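Local coordinates for nucleoprotein (Rift valley fever virus, PDB 3OV9) that encapsidates the viral genomic RNA, protecting it from nucleases, and assembles into ring-shaped hexamers that underlie the nucleocapsid used as template for transcription and replication, at residues V204-N207 with K213-E216; R106-L111 with H146-G151. All coordinates share one frame; numbering follows the deposited sequence. Where two conformers were deposited one is given.

Contact 1: V204-N207 with K213-E216; sequences VNSN and KRRE. With NA (sodium ion), chain E.
Ser206 OG, in the turn that follows helix 189-204, has three polar neighbours: Arg214 NH2 at 2.9 Å, at the edge of the guanidinium and near its plane, and Phe208 N and Ala203 O, with which it makes weak hydrogen bonds. Its chi1 of 84° sets OG between the serine's own backbone N and carbonyl carbon. The carbonyl of Val204 approaches the guanidinium from an oblique direction, its O 3.1 Å from Arg214 NH1, at an angle too poor for a hydrogen bond. Arg214 reaches this turn from helix 211-220 with its side chain stretched out from CG to NE and CG anti to the carbonyl carbon (chi1 -78°). Its clear hydrogen bonds go to carbonyls outside the two segments: NH1 to Val153 and Ala203, NH2 to Phe208 and NE to Ile209. Four carbonyls thus take up its N-H groups, which should fix the rotation of the planar head and probably helps to offset the charge of this buried side chain. The carbonyl of Ser206 serves a sodium ion, with O 3.0 Å from the metal; water 1 lies 2.5 Å from the sodium, and Ile209 O, the acceptor of Arg214 NE, completes the observed ligands. Ser206 also lines, among others, the pocket of a bound nitrite ion. The contact ties the end of helix 189-204 to helix 211-220 across the short loop between them, while Val204 packs on Ala150 and Val153 of a preceding loop.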
loop_
_atom_site.group_PDB
_atom_site.type_symbol
_atom_site.label_atom_id
_atom_site.label_comp_id
_atom_site.label_asym_id
_atom_site.label_seq_id
_atom_site.Cartn_x
_atom_site.Cartn_y
_atom_site.Cartn_z
ATOM N N VAL A 204 -37.834 -0.760 10.726
ATOM C CA VAL A 204 -38.962 0.173 10.621
ATOM C C VAL A 204 -40.146 -0.489 9.911
ATOM O O VAL A 204 -41.298 -0.290 10.294
ATOM C CB VAL A 204 -38.561 1.487 9.897
ATOM C CG1 VAL A 204 -39.792 2.337 9.565
ATOM C CG2 VAL A 204 -37.582 2.289 10.753
ATOM N N ASN A 205 -39.839 -1.293 8.894
ATOM C CA ASN A 205 -40.861 -1.893 8.031
ATOM C C ASN A 205 -41.160 -3.375 8.292
ATOM O O ASN A 205 -41.937 -3.990 7.556
ATOM C CB ASN A 205 -40.487 -1.682 6.558
ATOM C CG ASN A 205 -40.522 -0.219 6.149
ATOM O OD1 ASN A 205 -41.522 0.471 6.344
ATOM N ND2 ASN A 205 -39.428 0.257 5.566
ATOM N N SER A 206 -40.568 -3.942 9.340
ATOM C CA SER A 206 -40.734 -5.370 9.625
ATOM C C SER A 206 -42.141 -5.705 10.122
ATOM O O SER A 206 -42.879 -4.827 10.575
ATOM C CB SER A 206 -39.694 -5.849 10.637
ATOM O OG SER A 206 -40.122 -5.585 11.960
ATOM N N ASN A 207 -42.497 -6.984 10.043
ATOM C CA ASN A 207 -43.816 -7.442 10.469
ATOM C C ASN A 207 -43.900 -7.746 11.969
ATOM O O ASN A 207 -44.864 -8.365 12.425
ATOM C CB ASN A 207 -44.268 -8.652 9.635
ATOM C CG ASN A 207 -43.423 -9.897 9.883
ATOM O OD1 ASN A 207 -42.541 -9.913 10.742
ATOM N ND2 ASN A 207 -43.698 -10.953 9.124
ATOM N N LYS A 213 -49.263 -0.799 17.952
ATOM C CA LYS A 213 -48.474 -1.003 19.173
ATOM C C LYS A 213 -47.161 -0.218 19.125
ATOM O O LYS A 213 -46.706 0.296 20.150
ATOM C CB LYS A 213 -48.196 -2.489 19.426
ATOM C CG LYS A 213 -49.389 -3.294 19.947
ATOM C CD LYS A 213 -49.004 -4.748 20.254
ATOM C CE LYS A 213 -48.829 -5.592 18.986
ATOM N NZ LYS A 213 -48.528 -7.017 19.295
ATOM N N ARG A 214 -46.563 -0.127 17.937
ATOM C CA ARG A 214 -45.358 0.689 17.744
ATOM C C ARG A 214 -45.638 2.156 18.065
ATOM O O ARG A 214 -44.893 2.780 18.825
ATOM C CB ARG A 214 -44.811 0.548 16.320
ATOM C CG ARG A 214 -44.025 -0.725 16.063
ATOM C CD ARG A 214 -43.817 -0.923 14.575
ATOM N NE ARG A 214 -43.088 -2.149 14.268
ATOM C CZ ARG A 214 -41.908 -2.195 13.652
ATOM N NH1 ARG A 214 -41.303 -1.078 13.267
ATOM N NH2 ARG A 214 -41.333 -3.366 13.420
ATOM N N ARG A 215 -46.720 2.702 17.507
ATOM C CA ARG A 215 -47.087 4.091 17.794
ATOM C C ARG A 215 -47.404 4.304 19.276
ATOM O O ARG A 215 -47.116 5.375 19.822
ATOM C CB ARG A 215 -48.245 4.573 16.915
ATOM C CG ARG A 215 -48.292 6.101 16.798
ATOM C CD ARG A 215 -49.476 6.593 15.988
ATOM N NE ARG A 215 -49.368 6.230 14.578
ATOM C CZ ARG A 215 -50.101 6.766 13.606
ATOM N NH1 ARG A 215 -50.999 7.706 13.879
ATOM N NH2 ARG A 215 -49.927 6.368 12.354
ATOM N N GLU A 216 -47.990 3.286 19.912
ATOM C CA GLU A 216 -48.281 3.336 21.343
ATOM C C GLU A 216 -47.002 3.482 22.165
ATOM O O GLU A 216 -46.979 4.221 23.154
ATOM C CB GLU A 216 -49.065 2.102 21.795
ATOM C CG GLU A 216 -50.565 2.205 21.586
ATOM C CD GLU A 216 -51.336 1.207 22.426
ATOM O OE1 GLU A 216 -50.696 0.361 23.084
ATOM O OE2 GLU A 216 -52.583 1.271 22.433
HETATM NA NA NA E . -45.495 -4.355 11.885
HETATM O O HOH W 1 -47.316 -5.848 11.000
#

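Contact 2: R106-L111 with H146-G151; sequences RVAAAL and HPSFAG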
loop_
_atom_site.group_PDB
_atom_site.type_symbol
_atom_site.label_atom_id
_atom_site.label_comp_id
_atom_site.label_asym_id
_atom_site.label_seq_id
_atom_site.Cartn_x
_atom_site.Cartn_y
_atom_site.Cartn_z
ATOM N N ARG A 106 -29.010 -8.812 18.986
ATOM C CA ARG A 106 -30.299 -9.368 18.563
ATOM C C ARG A 106 -31.307 -9.435 19.711
ATOM O O ARG A 106 -32.502 -9.218 19.507
ATOM C CB ARG A 106 -30.110 -10.741 17.918
ATOM C CG ARG A 106 -29.535 -10.651 16.514
ATOM C CD ARG A 106 -29.238 -12.014 15.918
ATOM N NE ARG A 106 -28.620 -11.881 14.599
ATOM C CZ ARG A 106 -28.309 -12.900 13.803
ATOM N NH1 ARG A 106 -28.550 -14.152 14.178
ATOM N NH2 ARG A 106 -27.752 -12.662 12.624
ATOM N N VAL A 107 -30.824 -9.730 20.916
ATOM C CA VAL A 107 -31.682 -9.711 22.102
ATOM C C VAL A 107 -32.245 -8.301 22.331
ATOM O O VAL A 107 -33.454 -8.132 22.519
ATOM C CB VAL A 107 -30.948 -10.243 23.362
ATOM C CG1 VAL A 107 -31.831 -10.104 24.606
ATOM C CG2 VAL A 107 -30.544 -11.706 23.162
ATOM N N ALA A 108 -31.371 -7.297 22.289
ATOM C CA ALA A 108 -31.778 -5.899 22.438
ATOM C C ALA A 108 -32.780 -5.470 21.365
ATOM O O ALA A 108 -33.739 -4.751 21.654
ATOM C CB ALA A 108 -30.554 -4.980 22.426
ATOM N N ALA A 109 -32.558 -5.927 20.134
ATOM C CA ALA A 109 -33.406 -5.551 19.004
ATOM C C ALA A 109 -34.782 -6.209 19.058
ATOM O O ALA A 109 -35.801 -5.562 18.780
ATOM C CB ALA A 109 -32.712 -5.876 17.694
ATOM N N ALA A 110 -34.809 -7.489 19.414
ATOM C CA ALA A 110 -36.062 -8.234 19.486
ATOM C C ALA A 110 -36.927 -7.749 20.637
ATOM O O ALA A 110 -38.145 -7.889 20.587
ATOM C CB ALA A 110 -35.797 -9.715 19.613
ATOM N N LEU A 111 -36.288 -7.183 21.665
ATOM C CA LEU A 111 -36.976 -6.686 22.857
ATOM C C LEU A 111 -36.839 -5.157 23.019
ATOM O O LEU A 111 -36.680 -4.636 24.134
ATOM C CB LEU A 111 -36.494 -7.455 24.099
ATOM C CG LEU A 111 -36.692 -8.980 24.068
ATOM C CD1 LEU A 111 -35.809 -9.686 25.090
ATOM C CD2 LEU A 111 -38.156 -9.365 24.265
ATOM N N HIS A 146 -30.219 3.803 20.480
ATOM C CA HIS A 146 -29.725 2.476 20.098
ATOM C C HIS A 146 -30.365 2.089 18.765
ATOM O O HIS A 146 -31.494 2.503 18.493
ATOM C CB HIS A 146 -30.022 1.425 21.173
ATOM C CG HIS A 146 -29.173 0.198 21.057
ATOM N ND1 HIS A 146 -29.619 -0.963 20.463
ATOM C CD2 HIS A 146 -27.888 -0.035 21.417
ATOM C CE1 HIS A 146 -28.657 -1.867 20.489
ATOM N NE2 HIS A 146 -27.594 -1.329 21.059
ATOM N N PRO A 147 -29.649 1.320 17.913
ATOM C CA PRO A 147 -30.271 0.892 16.652
ATOM C C PRO A 147 -31.582 0.120 16.846
ATOM O O PRO A 147 -32.432 0.120 15.946
ATOM C CB PRO A 147 -29.198 0.001 16.019
ATOM C CG PRO A 147 -27.915 0.565 16.534
ATOM C CD PRO A 147 -28.208 0.992 17.946
ATOM N N SER A 148 -31.744 -0.499 18.017
ATOM C CA SER A 148 -32.980 -1.194 18.402
ATOM C C SER A 148 -34.229 -0.330 18.244
ATOM O O SER A 148 -35.313 -0.852 17.990
ATOM C CB SER A 148 -32.898 -1.680 19.858
ATOM O OG SER A 148 -31.824 -2.586 20.039
ATOM N N PHE A 149 -34.073 0.987 18.395
ATOM C CA PHE A 149 -35.200 1.927 18.334
ATOM C C PHE A 149 -35.981 1.859 17.024
ATOM O O PHE A 149 -37.188 2.121 17.003
ATOM C CB PHE A 149 -34.736 3.372 18.586
ATOM C CG PHE A 149 -35.790 4.402 18.281
ATOM C CD1 PHE A 149 -36.821 4.648 19.185
ATOM C CD2 PHE A 149 -35.771 5.098 17.077
ATOM C CE1 PHE A 149 -37.806 5.586 18.895
ATOM C CE2 PHE A 149 -36.755 6.039 16.778
ATOM C CZ PHE A 149 -37.775 6.280 17.691
ATOM N N ALA A 150 -35.293 1.525 15.937
ATOM C CA ALA A 150 -35.933 1.416 14.623
ATOM C C ALA A 150 -37.172 0.509 14.632
ATOM O O ALA A 150 -38.140 0.777 13.916
ATOM C CB ALA A 150 -34.930 0.945 13.586
ATOM N N GLY A 151 -37.141 -0.539 15.456
ATOM C CA GLY A 151 -38.263 -1.477 15.588
ATOM C C GLY A 151 -39.463 -0.936 16.352
ATOM O O GLY A 151 -40.466 -1.634 16.516
HETATM O O HOH W 2 -35.722 -3.501 16.770
#
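Ser148 points its side chain at the last turn of helix 104-110, where its OG lies 3.6 Å from Ala108 CB and 3.3 Å from Ala108 O. The same oxygen comes within 3.4 Å of Ala109 N, but the angle there is too poor for a hydrogen bond. With CA atoms of Ala109 and Ser148 just 4.4 Å apart, the two backbones run very close, which the small side chains of Ala108, Ala109 and Ser148 allow. Beside the serine, His146 CE1 touches Ala108 CB at 4.1 Å, the methyl approaching the ring obliquely. Water 2 bridges the two backbones, donating to Ala109 O and Ser148 O, each at 2.9 Å. Behind this shell, His146 ND1 pairs with Ser148 OG at 2.8 Å, a bond in which either atom could be the donor. Ser148 N also donates to ND1, nearly straight at 163° but tilted 30° out of the ring plane. One ring nitrogen thus meets both the hydroxyl and the amide of the serine, helping to settle where OG lies. The imidazole is brought to this position by CG standing anti to the backbone N (chi1 -161°), and Pro147 CD lies over one face, toward the rim. On the helix side, Ala108 O is also held by Thr115 OG1. Ala109 and Arg106 pack on Phe33; Arg106, probably RNA-binding like Phe33, is hydrogen-bonded by its guanidinium to Pro97 O, Ser98 O, Glu101 O and Asn96 OD1. The 3-10 segment 147-151 packs on helix 104-110 through Ser148 and on helix 159-180 through Pro147 and Phe149, while helices 35-46 and 50-63 pack on Val107 and Leu111.

Overall arrangement
Along the chain contact 2 closes before contact 1 opens; their centres are 12 Å apart, and they meet through the 3-10 segment 147-151. Arg214 CZ lies 3.3 Å from Gly151 O, and Val204 CG2 packs 3.6 Å from Ala150 O, so residues 150-151 abut Arg214 and Val204 of contact 1, while Ser148 faces helix 104-110. Phe33, probably RNA-binding, lies near both: its side chain is about 6 Å from that of Ser206 and about 4 Å from that of Ala109. The nitrite, probably from the crystallisation liquor, is about 3 Å from the Ser206 side chain. The segments of both also touch a neighbouring subunit, through Lys213 on its Gln5 and Leu111 on its Arg8.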